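Long-range contacts in imidazoleglycerol-phosphate dehydratase (Staphylococcus aureus subsp. aureus, PDB 2AE8), which catalyses the manganese-dependent dehydration of imidazoleglycerol phosphate to imidazoleacetol phosphate, the sixth step of histidine biosynthesis: residues B[45-49]-B[104-108]; B[52-58]-B[77-83]; B[94-99]-B[164-168]; B[131-135]-B[196-201]; B[147-153]-B[184-190]. One frame throughout, in Å; residues are numbered along the deposited sequence. Where two conformers were deposited one is given.

Contact 1. Residues B[45-49]-B[104-108]; sequences ISISD and LLLEM
I47 carries the tight part of this contact. It lies on strand 43-48 and its side chain points toward helix 90-111. Its CG2 branch sits against L104 CB at 3.6 Å and against the methyl CE of M108, a selenomethionine, at 3.7 Å. The I47 and L104 side chains run past each other in opposite senses. The M108 side chain meets I47 at about a right angle. M108 starts out extended and then bends at its last torsion (chi3 -56°), which turns CE back to the isoleucine. The longer branch of I47 has CG1 anti to the backbone N (chi1 -166°). It carries CD1 to L105 CD2, 3.9 Å away. At the start of the strand segment, L104 CD1 packs 3.7 Å from the carbonyl oxygen I45 O and 3.9 Å from I45 CG2.

The far end is looser. D49 lies past the end of the strand and is exposed to solvent. Its nearest side-chain approach is CB to M108 SE, 4.3 Å. S46 and S48 turn away from the helix, and S48 OG is hydrogen-bonded to M30 O. The helix here covers one side of the four-stranded sheet of the N-terminal half, with Y32 also touching M108. No hydrogen bond joins the two segments. Their attachment is therefore hydrophobic, resting on branched methyl groups and the bent M108 side chain.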
# COMPACT_ATOMS: atom_id res chain seq x y z
N ILE B 45 24.39 3.97 -53.35
CA ILE B 45 25.21 3.49 -52.25
C ILE B 45 26.08 2.33 -52.66
O ILE B 45 25.63 1.42 -53.34
CB ILE B 45 24.33 3.09 -51.02
CG1 ILE B 45 23.50 4.28 -50.56
CG2 ILE B 45 25.19 2.53 -49.88
CD1 ILE B 45 22.40 3.96 -49.55
N SER B 46 27.34 2.36 -52.22
CA SER B 46 28.23 1.23 -52.35
C SER B 46 28.88 0.96 -51.02
O SER B 46 29.19 1.88 -50.27
CB SER B 46 29.32 1.50 -53.40
OG SER B 46 30.19 2.54 -52.98
N ILE B 47 29.14 -0.32 -50.76
CA ILE B 47 29.88 -0.76 -49.60
C ILE B 47 31.02 -1.69 -50.05
O ILE B 47 30.87 -2.42 -51.03
CB ILE B 47 28.94 -1.44 -48.57
CG1 ILE B 47 29.62 -1.60 -47.21
CG2 ILE B 47 28.40 -2.78 -49.10
CD1 ILE B 47 28.64 -1.83 -46.05
N SER B 48 32.14 -1.66 -49.33
CA SER B 48 33.27 -2.53 -49.64
C SER B 48 34.08 -2.87 -48.40
O SER B 48 34.28 -2.01 -47.54
CB SER B 48 34.18 -1.87 -50.68
OG SER B 48 35.14 -2.79 -51.14
N ASP B 49 34.57 -4.11 -48.32
CA ASP B 49 35.41 -4.55 -47.19
C ASP B 49 36.89 -4.35 -47.50
O ASP B 49 37.72 -5.24 -47.27
CB ASP B 49 35.13 -6.01 -46.79
CG ASP B 49 35.64 -6.36 -45.37
OD1 ASP B 49 36.33 -5.52 -44.74
OD2 ASP B 49 35.34 -7.47 -44.87
N LEU B 104 22.90 -4.70 -49.07
CA LEU B 104 24.28 -4.83 -49.57
C LEU B 104 25.10 -5.70 -48.64
O LEU B 104 25.92 -6.51 -49.10
CB LEU B 104 24.92 -3.45 -49.76
CG LEU B 104 24.24 -2.60 -50.84
CD1 LEU B 104 24.86 -1.21 -50.84
CD2 LEU B 104 24.32 -3.27 -52.25
N LEU B 105 24.86 -5.57 -47.33
CA LEU B 105 25.55 -6.43 -46.37
C LEU B 105 25.23 -7.89 -46.63
O LEU B 105 26.11 -8.75 -46.56
CB LEU B 105 25.23 -6.05 -44.91
CG LEU B 105 25.97 -4.85 -44.34
CD1 LEU B 105 25.48 -4.52 -42.88
CD2 LEU B 105 27.47 -5.09 -44.36
N LEU B 106 23.96 -8.18 -46.93
CA LEU B 106 23.55 -9.56 -47.20
C LEU B 106 24.31 -10.08 -48.43
O LEU B 106 24.86 -11.18 -48.40
CB LEU B 106 22.04 -9.67 -47.38
CG LEU B 106 21.51 -11.09 -47.66
CD1 LEU B 106 21.98 -12.12 -46.61
CD2 LEU B 106 20.01 -11.11 -47.79
N GLU B 107 24.38 -9.27 -49.48
CA GLU B 107 25.16 -9.64 -50.67
C GLU B 107 26.60 -9.96 -50.31
O GLU B 107 27.11 -11.01 -50.69
CB GLU B 107 25.07 -8.56 -51.75
CG GLU B 107 23.69 -8.50 -52.38
CD GLU B 107 23.08 -9.89 -52.58
OE1 GLU B 107 23.74 -10.76 -53.21
OE2 GLU B 107 21.94 -10.13 -52.09
N MSE B 108 27.22 -9.09 -49.51
CA MSE B 108 28.57 -9.32 -49.00
C MSE B 108 28.72 -10.61 -48.19
O MSE B 108 29.73 -11.34 -48.32
CB MSE B 108 29.02 -8.13 -48.16
CG MSE B 108 30.40 -8.30 -47.57
SE MSE B 108 30.91 -6.82 -46.45
CE MSE B 108 30.68 -5.35 -47.74

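Contact 2. Residues B[52-58]-B[77-83]; sequences SPSHINT and SLNIEAQ
S52 opens the contact near S77, and S52 O lies 3.0 Å from S77 OG. S52 OG and S77 OG are each hydrogen-bonded to D50 OD1. S54 comes next, and its OG accepts from L78 N at 3.0 Å. H55 starts the paired strand, parallel to strand 77-82. H55 N makes two weak hydrogen bonds, to L78 O and to N79 OD1. H55 O receives I80 N at 2.8 Å, a straighter bond (163°). The H55 side chain reaches over to E81. Its NE2 donates to E81 OE2 with ring and carboxylate nearly coplanar; the modelled 2.4 Å is very short and so doubtful in detail. I56 turns to the other side of the sheet, where its CG2 faces I80 CD1 and helix 61-74 covers it. N57 pairs through N to I80 O at 2.9 Å and through O to A82 N. Its CG lies anti to the backbone N (chi1 -176°), and ND2 meets E81 OE1 from above the carboxylate plane at 3.2 Å. T58 ends the run, its OG1 bonded to N64 and V60. This is a beta-alpha-beta crossover, helix 61-74 linking the parallel strands. N57, and probably H55, add side-chain bonds to the E81 carboxylate, which would tie the edge strand to its neighbour beyond the backbone bonds.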
# COMPACT_ATOMS: atom_id res chain seq x y z
N SER B 52 39.39 1.80 -48.74
CA SER B 52 39.23 3.02 -49.53
C SER B 52 38.49 4.11 -48.74
O SER B 52 37.69 3.80 -47.84
CB SER B 52 38.48 2.69 -50.81
OG SER B 52 37.35 1.89 -50.52
N PRO B 53 38.75 5.40 -49.06
CA PRO B 53 38.02 6.50 -48.41
C PRO B 53 36.51 6.41 -48.58
O PRO B 53 36.02 5.95 -49.61
CB PRO B 53 38.57 7.75 -49.12
CG PRO B 53 39.24 7.25 -50.37
CD PRO B 53 39.75 5.89 -50.02
N SER B 54 35.77 6.84 -47.55
CA SER B 54 34.31 6.86 -47.59
C SER B 54 33.84 8.25 -47.92
O SER B 54 34.43 9.23 -47.48
CB SER B 54 33.72 6.43 -46.25
OG SER B 54 33.89 5.04 -46.04
N HIS B 55 32.77 8.34 -48.70
CA HIS B 55 32.13 9.61 -49.00
C HIS B 55 30.66 9.51 -48.63
O HIS B 55 29.90 8.84 -49.32
CB HIS B 55 32.28 9.99 -50.48
CG HIS B 55 31.33 11.06 -50.92
ND1 HIS B 55 31.61 12.40 -50.79
CD2 HIS B 55 30.10 10.98 -51.49
CE1 HIS B 55 30.60 13.11 -51.26
NE2 HIS B 55 29.67 12.27 -51.69
N ILE B 56 30.28 10.18 -47.55
CA ILE B 56 28.92 10.03 -47.04
C ILE B 56 28.12 11.33 -47.12
O ILE B 56 28.40 12.30 -46.42
CB ILE B 56 28.94 9.43 -45.61
CG1 ILE B 56 29.52 8.01 -45.67
CG2 ILE B 56 27.52 9.42 -45.01
CD1 ILE B 56 30.22 7.55 -44.43
N ASN B 57 27.13 11.33 -48.01
CA ASN B 57 26.30 12.50 -48.24
C ASN B 57 24.82 12.12 -48.18
O ASN B 57 24.16 11.99 -49.23
CB ASN B 57 26.64 13.14 -49.59
CG ASN B 57 25.85 14.41 -49.85
OD1 ASN B 57 25.53 15.16 -48.91
ND2 ASN B 57 25.52 14.67 -51.11
N THR B 58 24.31 11.94 -46.96
CA THR B 58 22.92 11.51 -46.75
C THR B 58 21.92 12.65 -46.80
O THR B 58 20.72 12.43 -46.98
CB THR B 58 22.72 10.83 -45.37
OG1 THR B 58 22.88 11.82 -44.33
CG2 THR B 58 23.73 9.70 -45.16
N SER B 77 33.99 0.32 -46.22
CA SER B 77 33.93 1.62 -46.87
C SER B 77 32.53 1.87 -47.40
O SER B 77 31.96 1.03 -48.11
CB SER B 77 34.95 1.69 -48.02
OG SER B 77 36.19 1.17 -47.58
N LEU B 78 31.98 3.01 -47.04
CA LEU B 78 30.67 3.41 -47.50
C LEU B 78 30.77 4.62 -48.40
O LEU B 78 31.45 5.59 -48.08
CB LEU B 78 29.77 3.77 -46.32
CG LEU B 78 28.71 2.80 -45.83
CD1 LEU B 78 28.00 3.43 -44.63
CD2 LEU B 78 27.70 2.49 -46.94
N ASN B 79 30.06 4.56 -49.52
CA ASN B 79 29.86 5.74 -50.32
C ASN B 79 28.39 5.95 -50.56
O ASN B 79 27.72 5.11 -51.15
CB ASN B 79 30.66 5.68 -51.62
CG ASN B 79 32.15 5.76 -51.37
OD1 ASN B 79 32.71 6.85 -51.33
ND2 ASN B 79 32.78 4.62 -51.12
N ILE B 80 27.89 7.07 -50.06
CA ILE B 80 26.47 7.35 -50.13
C ILE B 80 26.23 8.68 -50.80
O ILE B 80 26.81 9.69 -50.43
CB ILE B 80 25.81 7.35 -48.72
CG1 ILE B 80 26.07 6.00 -48.01
CG2 ILE B 80 24.32 7.66 -48.83
CD1 ILE B 80 25.48 5.90 -46.61
N GLU B 81 25.36 8.65 -51.79
CA GLU B 81 24.86 9.86 -52.39
C GLU B 81 23.35 9.83 -52.36
O GLU B 81 22.72 9.00 -53.02
CB GLU B 81 25.40 10.03 -53.81
CG GLU B 81 26.78 10.67 -53.85
CD GLU B 81 26.73 12.15 -53.52
OE1 GLU B 81 25.67 12.78 -53.74
OE2 GLU B 81 27.74 12.69 -53.05
N ALA B 82 22.77 10.72 -51.56
CA ALA B 82 21.33 10.82 -51.44
C ALA B 82 20.85 12.14 -52.02
O ALA B 82 21.53 13.17 -51.90
CB ALA B 82 20.91 10.69 -49.99
N GLN B 83 19.68 12.11 -52.67
CA GLN B 83 19.06 13.31 -53.25
C GLN B 83 17.58 13.34 -52.90
O GLN B 83 16.94 12.28 -52.79
CB GLN B 83 19.24 13.37 -54.78
CG GLN B 83 20.65 13.05 -55.33
CD GLN B 83 21.76 13.95 -54.77
OE1 GLN B 83 22.85 13.47 -54.43
NE2 GLN B 83 21.49 15.25 -54.66

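Contact 3. Residues B[94-99]-B[164-168]; sequences TEDIGI and FFRAV. With MG (magnesium ion), chain J.
The F164 ring meets helix 90-111 by its edge. T94 O lies in the ring plane, 3.6 Å from F164 CD1, and I97 CG2 also comes to the edge near CE1. One face of the ring carries V168 CG2 from its own helix, offset toward the rim. F164 CD2 stands over the centre of the F165 ring, which in turn meets F197 edge-to-face. F164 CG is anti to the backbone N (chi1 176°), which brings the ring to the T94-G98 side of helix 90-111; L67 also touches it. T94 CG2 packs on F164 CB at 3.7 Å.

The two helices run in the same general direction, crossing at -28° with axes 7.5 Å apart. G98 has no side chain at the crossing. A167 CB therefore sits 3.6 Å from G98 C and 3.5 Å from I99 N. V168 CA makes a CA-H...O contact with G98 O at 3.4 Å.

On another side of helix 90-111, E95 OE1 binds a magnesium ion at 2.2 Å, with three waters, H91 of the same chain and H188 of a neighbouring subunit. E95 is a manganese ligand in another crystal structure of this protein. The close glycine-alanine crossing thus joins the two halves of the fold on the same helix that presents a metal ligand between subunits.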
# COMPACT_ATOMS: atom_id res chain seq x y z
N THR B 94 16.63 8.04 -43.61
CA THR B 94 17.34 7.15 -42.68
C THR B 94 16.96 5.70 -42.89
O THR B 94 17.83 4.83 -42.95
CB THR B 94 17.07 7.57 -41.21
OG1 THR B 94 17.47 8.93 -41.05
CG2 THR B 94 17.87 6.73 -40.24
N GLU B 95 15.66 5.44 -43.00
CA GLU B 95 15.15 4.10 -43.24
C GLU B 95 15.62 3.52 -44.59
O GLU B 95 16.03 2.36 -44.66
CB GLU B 95 13.61 4.07 -43.17
CG GLU B 95 13.03 2.69 -43.48
CD GLU B 95 11.54 2.56 -43.16
OE1 GLU B 95 10.93 3.57 -42.73
OE2 GLU B 95 10.98 1.46 -43.34
N ASP B 96 15.53 4.32 -45.65
CA ASP B 96 15.92 3.83 -46.99
C ASP B 96 17.42 3.55 -47.06
O ASP B 96 17.83 2.54 -47.63
CB ASP B 96 15.48 4.80 -48.08
CG ASP B 96 13.96 4.84 -48.23
OD1 ASP B 96 13.45 5.78 -48.89
OD2 ASP B 96 13.27 3.94 -47.69
N ILE B 97 18.22 4.40 -46.43
CA ILE B 97 19.65 4.14 -46.29
C ILE B 97 19.92 2.85 -45.48
O ILE B 97 20.77 2.03 -45.84
CB ILE B 97 20.38 5.38 -45.70
CG1 ILE B 97 20.35 6.53 -46.73
CG2 ILE B 97 21.80 5.03 -45.28
CD1 ILE B 97 20.99 7.80 -46.28
N GLY B 98 19.18 2.66 -44.39
CA GLY B 98 19.32 1.44 -43.58
C GLY B 98 18.95 0.18 -44.35
O GLY B 98 19.63 -0.85 -44.24
N ILE B 99 17.87 0.25 -45.11
CA ILE B 99 17.41 -0.88 -45.91
C ILE B 99 18.50 -1.29 -46.96
O ILE B 99 18.85 -2.47 -47.09
CB ILE B 99 16.09 -0.54 -46.62
CG1 ILE B 99 14.91 -0.55 -45.63
CG2 ILE B 99 15.83 -1.48 -47.82
CD1 ILE B 99 13.61 0.02 -46.22
N PHE B 164 16.71 2.85 -37.98
CA PHE B 164 17.90 2.59 -38.81
C PHE B 164 18.41 1.18 -38.56
O PHE B 164 18.64 0.42 -39.50
CB PHE B 164 19.01 3.60 -38.52
CG PHE B 164 20.28 3.31 -39.29
CD1 PHE B 164 20.37 3.64 -40.65
CD2 PHE B 164 21.35 2.68 -38.67
CE1 PHE B 164 21.53 3.37 -41.38
CE2 PHE B 164 22.52 2.39 -39.39
CZ PHE B 164 22.60 2.73 -40.75
N PHE B 165 18.57 0.83 -37.28
CA PHE B 165 19.07 -0.49 -36.93
C PHE B 165 18.16 -1.64 -37.30
O PHE B 165 18.64 -2.70 -37.71
CB PHE B 165 19.55 -0.53 -35.46
CG PHE B 165 20.86 0.17 -35.27
CD1 PHE B 165 22.02 -0.35 -35.83
CD2 PHE B 165 20.92 1.38 -34.59
CE1 PHE B 165 23.24 0.32 -35.69
CE2 PHE B 165 22.15 2.05 -34.44
CZ PHE B 165 23.31 1.51 -34.99
N ARG B 166 16.85 -1.43 -37.19
CA ARG B 166 15.85 -2.37 -37.66
C ARG B 166 15.98 -2.62 -39.17
O ARG B 166 15.94 -3.77 -39.61
CB ARG B 166 14.43 -1.89 -37.30
CG ARG B 166 13.30 -2.82 -37.76
CD ARG B 166 12.30 -3.17 -36.65
NE ARG B 166 11.46 -2.05 -36.24
CZ ARG B 166 11.38 -1.58 -34.99
NH1 ARG B 166 10.57 -0.56 -34.74
NH2 ARG B 166 12.08 -2.13 -34.00
N ALA B 167 16.14 -1.55 -39.94
CA ALA B 167 16.27 -1.65 -41.40
C ALA B 167 17.55 -2.41 -41.80
O ALA B 167 17.50 -3.31 -42.63
CB ALA B 167 16.25 -0.25 -42.05
N VAL B 168 18.67 -2.08 -41.16
CA VAL B 168 19.95 -2.74 -41.44
C VAL B 168 19.94 -4.23 -41.04
O VAL B 168 20.30 -5.10 -41.83
CB VAL B 168 21.12 -2.04 -40.72
CG1 VAL B 168 22.40 -2.87 -40.81
CG2 VAL B 168 21.33 -0.62 -41.27
MG MG J . 9.41 3.50 -41.10
O HOH W 1 9.25 1.23 -41.55
O HOH W 2 8.32 4.36 -42.44
O HOH W 3 10.87 2.84 -40.05

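Contact 4. Residues B[131-135]-B[196-201]; sequences RVVVD and AFSRAL
V132 and V134 of strand 128-135 pack under helix 186-205. This is the sheet-to-helix layer of the C-terminal half of a beta-alpha-beta sandwich built by duplication of a half-domain. The strand and helix axes come within 7.4 Å and cross at -34°.

Aliphatic contacts come first. V132 CG2 touches A196 CB at 3.6 Å. One helical turn on, A200 CB sits close to the strand backbone, 3.7 Å from V132 O. The two alanines bring the helix backbone near the sheet, and V132 CG1 is 3.7 Å from F197 CA.

Aromatic contacts follow. V132 CG1 approaches the edge of the F197 ring, 4.0 Å from CD1. V134 CG1 reaches the same carbon at 4.1 Å, from an oblique direction. The ring continues the hydrophobic layer inward, where V168, V169 and F70 also touch it.

Polar contacts across the segments are absent. R131 turns away from the helix and forms a salt bridge with D179; D135 forms one with R117. On the helix, R199 NE is hydrogen-bonded to H73 ND1.

The chi1 of V134 is -10°, far from a staggered position, and its CG1 lies 3.6 Å from A200 CB.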
# COMPACT_ATOMS: atom_id res chain seq x y z
N ARG B 131 26.26 -2.32 -25.03
CA ARG B 131 26.69 -3.63 -25.50
C ARG B 131 25.90 -3.98 -26.75
O ARG B 131 24.68 -3.86 -26.77
CB ARG B 131 26.49 -4.73 -24.46
CG ARG B 131 26.76 -6.15 -24.99
CD ARG B 131 26.35 -7.24 -24.02
NE ARG B 131 24.90 -7.26 -23.82
CZ ARG B 131 24.32 -7.18 -22.63
NH1 ARG B 131 25.06 -7.09 -21.52
NH2 ARG B 131 22.99 -7.20 -22.54
N VAL B 132 26.61 -4.43 -27.78
CA VAL B 132 25.93 -4.95 -28.97
C VAL B 132 26.48 -6.34 -29.28
O VAL B 132 27.70 -6.55 -29.27
CB VAL B 132 26.04 -4.02 -30.17
CG1 VAL B 132 25.36 -4.65 -31.39
CG2 VAL B 132 25.38 -2.65 -29.83
N VAL B 133 25.56 -7.26 -29.55
CA VAL B 133 25.86 -8.65 -29.87
C VAL B 133 25.30 -8.89 -31.26
O VAL B 133 24.11 -8.68 -31.49
CB VAL B 133 25.16 -9.64 -28.87
CG1 VAL B 133 25.38 -11.09 -29.30
CG2 VAL B 133 25.68 -9.42 -27.43
N VAL B 134 26.15 -9.31 -32.20
CA VAL B 134 25.64 -9.72 -33.52
C VAL B 134 25.99 -11.14 -33.90
O VAL B 134 27.07 -11.65 -33.58
CB VAL B 134 25.88 -8.68 -34.71
CG1 VAL B 134 26.38 -7.32 -34.27
CG2 VAL B 134 26.65 -9.28 -35.92
N ASP B 135 25.03 -11.80 -34.53
CA ASP B 135 25.23 -13.13 -35.06
C ASP B 135 24.84 -13.07 -36.52
O ASP B 135 23.67 -12.81 -36.85
CB ASP B 135 24.36 -14.14 -34.29
CG ASP B 135 24.45 -15.56 -34.87
OD1 ASP B 135 25.19 -15.78 -35.84
OD2 ASP B 135 23.75 -16.46 -34.34
N ALA B 196 29.61 0.30 -30.99
CA ALA B 196 29.54 -1.10 -30.60
C ALA B 196 28.98 -1.98 -31.71
O ALA B 196 29.51 -3.06 -31.93
CB ALA B 196 28.71 -1.26 -29.32
N PHE B 197 27.91 -1.57 -32.37
CA PHE B 197 27.36 -2.37 -33.45
C PHE B 197 28.39 -2.57 -34.57
O PHE B 197 28.57 -3.68 -35.07
CB PHE B 197 26.11 -1.72 -34.06
CG PHE B 197 25.60 -2.44 -35.29
CD1 PHE B 197 24.84 -3.59 -35.17
CD2 PHE B 197 25.93 -1.97 -36.58
CE1 PHE B 197 24.37 -4.27 -36.30
CE2 PHE B 197 25.49 -2.65 -37.71
CZ PHE B 197 24.70 -3.80 -37.57
N SER B 198 29.05 -1.48 -34.98
CA SER B 198 30.04 -1.50 -36.07
C SER B 198 31.17 -2.46 -35.74
O SER B 198 31.57 -3.26 -36.57
CB SER B 198 30.64 -0.12 -36.26
OG SER B 198 29.64 0.83 -36.49
N ARG B 199 31.69 -2.35 -34.52
CA ARG B 199 32.80 -3.17 -34.11
C ARG B 199 32.40 -4.63 -34.03
O ARG B 199 33.12 -5.49 -34.51
CB ARG B 199 33.37 -2.70 -32.78
CG ARG B 199 34.15 -1.41 -32.87
CD ARG B 199 35.34 -1.46 -31.95
NE ARG B 199 36.46 -0.72 -32.53
CZ ARG B 199 37.74 -1.06 -32.43
NH1 ARG B 199 38.12 -2.14 -31.75
NH2 ARG B 199 38.64 -0.30 -33.00
N ALA B 200 31.25 -4.90 -33.42
CA ALA B 200 30.72 -6.27 -33.33
C ALA B 200 30.51 -6.87 -34.72
O ALA B 200 30.83 -8.04 -34.95
CB ALA B 200 29.39 -6.29 -32.55
N LEU B 201 29.92 -6.08 -35.62
CA LEU B 201 29.75 -6.51 -37.01
C LEU B 201 31.09 -6.80 -37.66
O LEU B 201 31.28 -7.87 -38.22
CB LEU B 201 28.97 -5.47 -37.83
CG LEU B 201 28.76 -5.83 -39.31
CD1 LEU B 201 27.90 -7.07 -39.50
CD2 LEU B 201 28.20 -4.66 -40.10

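Contact 5. Residues B[147-153]-B[184-190]; sequences SLSKEKV and GNTHHEI. With MG (magnesium ion), chain L; MG (magnesium ion), chain T.
S149 and E189 make the polar core of this contact. S149 N donates to E189 OE1 at 2.8 Å, on the syn lone pair of that oxygen. S149 OG donates to E189 OE2; the modelled 2.5 Å is very short and its exact value doubtful. G184 N reaches OE2 from the anti side at 2.9 Å. A water bridges S147 O to the same oxygen. The carboxylate is thus held by two backbone N-H groups and a water, and probably by the S149 hydroxyl. With CG beside the backbone N (chi1 -79°) and the chain extended beyond it, the E189 carboxylate reaches the N-terminal end of its own helix and the loop.

Apolar groups lie beside this core. T186 CG2 packs on V153 CG1 at 3.6 Å. V153 CG2 and I190 CD1 point at each other, tip to tip. The L148 and I190 side chains cross at about a right angle, CD1 to CG1, and F62 and M66 of helix 61-74 border I190.

N185 is the N-cap of helix 186-205. Its OD1 accepts from H188 N at 3.0 Å, in the carbonyl plane. The capped first turn displays two metal ligands. H187 NE2 binds one magnesium ion at 2.4 Å, with E191 of the same chain and H92 of a neighbouring subunit. H188 NE2 binds another at 2.2 Å, with H91 and E95 of that subunit and three waters. E127 fixes the H188 ring by accepting from its ND1.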
# COMPACT_ATOMS: atom_id res chain seq x y z
N SER B 147 16.53 3.09 -23.98
CA SER B 147 15.66 4.26 -23.83
C SER B 147 16.56 5.46 -23.88
O SER B 147 17.31 5.73 -22.93
CB SER B 147 14.93 4.22 -22.48
OG SER B 147 14.17 3.02 -22.38
N LEU B 148 16.50 6.19 -24.99
CA LEU B 148 17.39 7.33 -25.19
C LEU B 148 16.88 8.52 -24.40
O LEU B 148 15.67 8.69 -24.28
CB LEU B 148 17.50 7.63 -26.67
CG LEU B 148 17.96 6.44 -27.52
CD1 LEU B 148 17.88 6.79 -29.00
CD2 LEU B 148 19.41 5.98 -27.15
N SER B 149 17.79 9.36 -23.90
CA SER B 149 17.45 10.40 -22.93
C SER B 149 16.69 11.61 -23.44
O SER B 149 15.99 12.25 -22.67
CB SER B 149 18.68 10.86 -22.14
OG SER B 149 19.30 9.75 -21.52
N LYS B 150 16.79 11.93 -24.73
CA LYS B 150 16.15 13.12 -25.28
C LYS B 150 15.44 12.77 -26.60
O LYS B 150 15.79 11.79 -27.25
CB LYS B 150 17.18 14.25 -25.48
CG LYS B 150 17.82 14.80 -24.19
CD LYS B 150 16.84 15.61 -23.38
CE LYS B 150 17.43 16.12 -22.06
NZ LYS B 150 17.65 15.00 -21.10
N GLU B 151 14.45 13.56 -26.99
CA GLU B 151 13.68 13.28 -28.19
C GLU B 151 14.45 13.70 -29.46
O GLU B 151 14.18 13.20 -30.56
CB GLU B 151 12.31 14.01 -28.12
CG GLU B 151 11.49 13.63 -26.86
CD GLU B 151 10.00 13.92 -27.00
OE1 GLU B 151 9.60 14.62 -27.95
OE2 GLU B 151 9.20 13.43 -26.15
N LYS B 152 15.41 14.61 -29.29
CA LYS B 152 16.25 15.10 -30.38
C LYS B 152 17.69 15.25 -29.96
O LYS B 152 17.98 15.58 -28.79
CB LYS B 152 15.75 16.45 -30.89
CG LYS B 152 14.45 16.36 -31.74
CD LYS B 152 14.15 17.66 -32.48
CE LYS B 152 12.71 17.71 -33.02
NZ LYS B 152 12.55 17.07 -34.36
N VAL B 153 18.60 15.04 -30.91
CA VAL B 153 19.96 15.53 -30.80
C VAL B 153 20.14 16.51 -31.95
O VAL B 153 20.04 16.14 -33.13
CB VAL B 153 21.03 14.40 -30.87
CG1 VAL B 153 21.07 13.65 -29.56
CG2 VAL B 153 20.70 13.43 -32.00
N GLY B 184 22.72 8.64 -20.16
CA GLY B 184 22.69 9.96 -19.53
C GLY B 184 22.67 11.05 -20.58
O GLY B 184 21.80 11.90 -20.57
N ASN B 185 23.66 11.02 -21.48
CA ASN B 185 23.75 11.98 -22.60
C ASN B 185 23.36 11.27 -23.89
O ASN B 185 23.91 10.21 -24.20
CB ASN B 185 25.16 12.61 -22.70
CG ASN B 185 25.28 13.59 -23.86
OD1 ASN B 185 25.51 13.19 -25.00
ND2 ASN B 185 25.13 14.88 -23.57
N THR B 186 22.39 11.83 -24.62
CA THR B 186 21.79 11.18 -25.77
C THR B 186 22.78 11.03 -26.93
O THR B 186 22.77 10.02 -27.61
CB THR B 186 20.54 11.94 -26.24
OG1 THR B 186 19.69 12.19 -25.11
CG2 THR B 186 19.76 11.13 -27.27
N HIS B 187 23.62 12.04 -27.15
CA HIS B 187 24.65 11.96 -28.19
C HIS B 187 25.59 10.78 -27.88
O HIS B 187 25.87 9.96 -28.76
CB HIS B 187 25.43 13.29 -28.28
CG HIS B 187 26.37 13.35 -29.45
ND1 HIS B 187 26.17 14.20 -30.52
CD2 HIS B 187 27.50 12.65 -29.72
CE1 HIS B 187 27.14 14.03 -31.40
NE2 HIS B 187 27.97 13.10 -30.93
N HIS B 188 26.01 10.67 -26.63
CA HIS B 188 26.86 9.58 -26.17
C HIS B 188 26.17 8.23 -26.32
O HIS B 188 26.81 7.23 -26.67
CB HIS B 188 27.24 9.78 -24.70
CG HIS B 188 28.18 10.91 -24.46
ND1 HIS B 188 28.54 11.31 -23.20
CD2 HIS B 188 28.82 11.74 -25.32
CE1 HIS B 188 29.38 12.33 -23.29
NE2 HIS B 188 29.57 12.61 -24.56
N GLU B 189 24.87 8.21 -26.02
CA GLU B 189 24.10 6.97 -26.06
C GLU B 189 24.07 6.42 -27.49
O GLU B 189 24.35 5.26 -27.72
CB GLU B 189 22.67 7.24 -25.58
CG GLU B 189 22.51 7.34 -24.05
CD GLU B 189 21.18 7.98 -23.63
OE1 GLU B 189 20.32 8.29 -24.49
OE2 GLU B 189 21.02 8.23 -22.42
N ILE B 190 23.68 7.26 -28.43
CA ILE B 190 23.63 6.87 -29.82
C ILE B 190 25.02 6.51 -30.36
O ILE B 190 25.19 5.52 -31.06
CB ILE B 190 23.00 7.99 -30.65
CG1 ILE B 190 21.56 8.24 -30.16
CG2 ILE B 190 23.00 7.61 -32.13
CD1 ILE B 190 20.95 9.56 -30.64
MG MG L . 30.07 12.27 -31.68
MG MG T . 31.00 14.01 -25.41
O HOH W 4 19.20 6.12 -21.36
O HOH W 5 20.25 13.90 -21.55
O HOH W 6 31.21 12.96 -27.66
O HOH W 7 30.90 15.24 -23.55
O HOH W 8 32.62 13.32 -24.23

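Contacts 1 and 2 share the N-terminal sheet: S48 O lies 2.7 Å from S77 N, and S46 O lies 2.9 Å from N79 N. Contacts 1 and 3 use one helix, 90-111. Contact 3 joins that half to the C-terminal one. It meets contact 2 where T58 CG2 is 3.5 Å from I97 CD1, and contact 4 where F165 CE1 is 3.6 Å from F197 CD2. Contacts 4 and 5 use helix 186-205, their centres about 19 Å apart. The metal ligands lie in contacts 3 and 5, whose nearest atoms are about 6 Å apart within the chain. Their magnesium sites include ligands from neighbouring subunits. Contact 1 is centred about 29 Å from contact 5, without touching it.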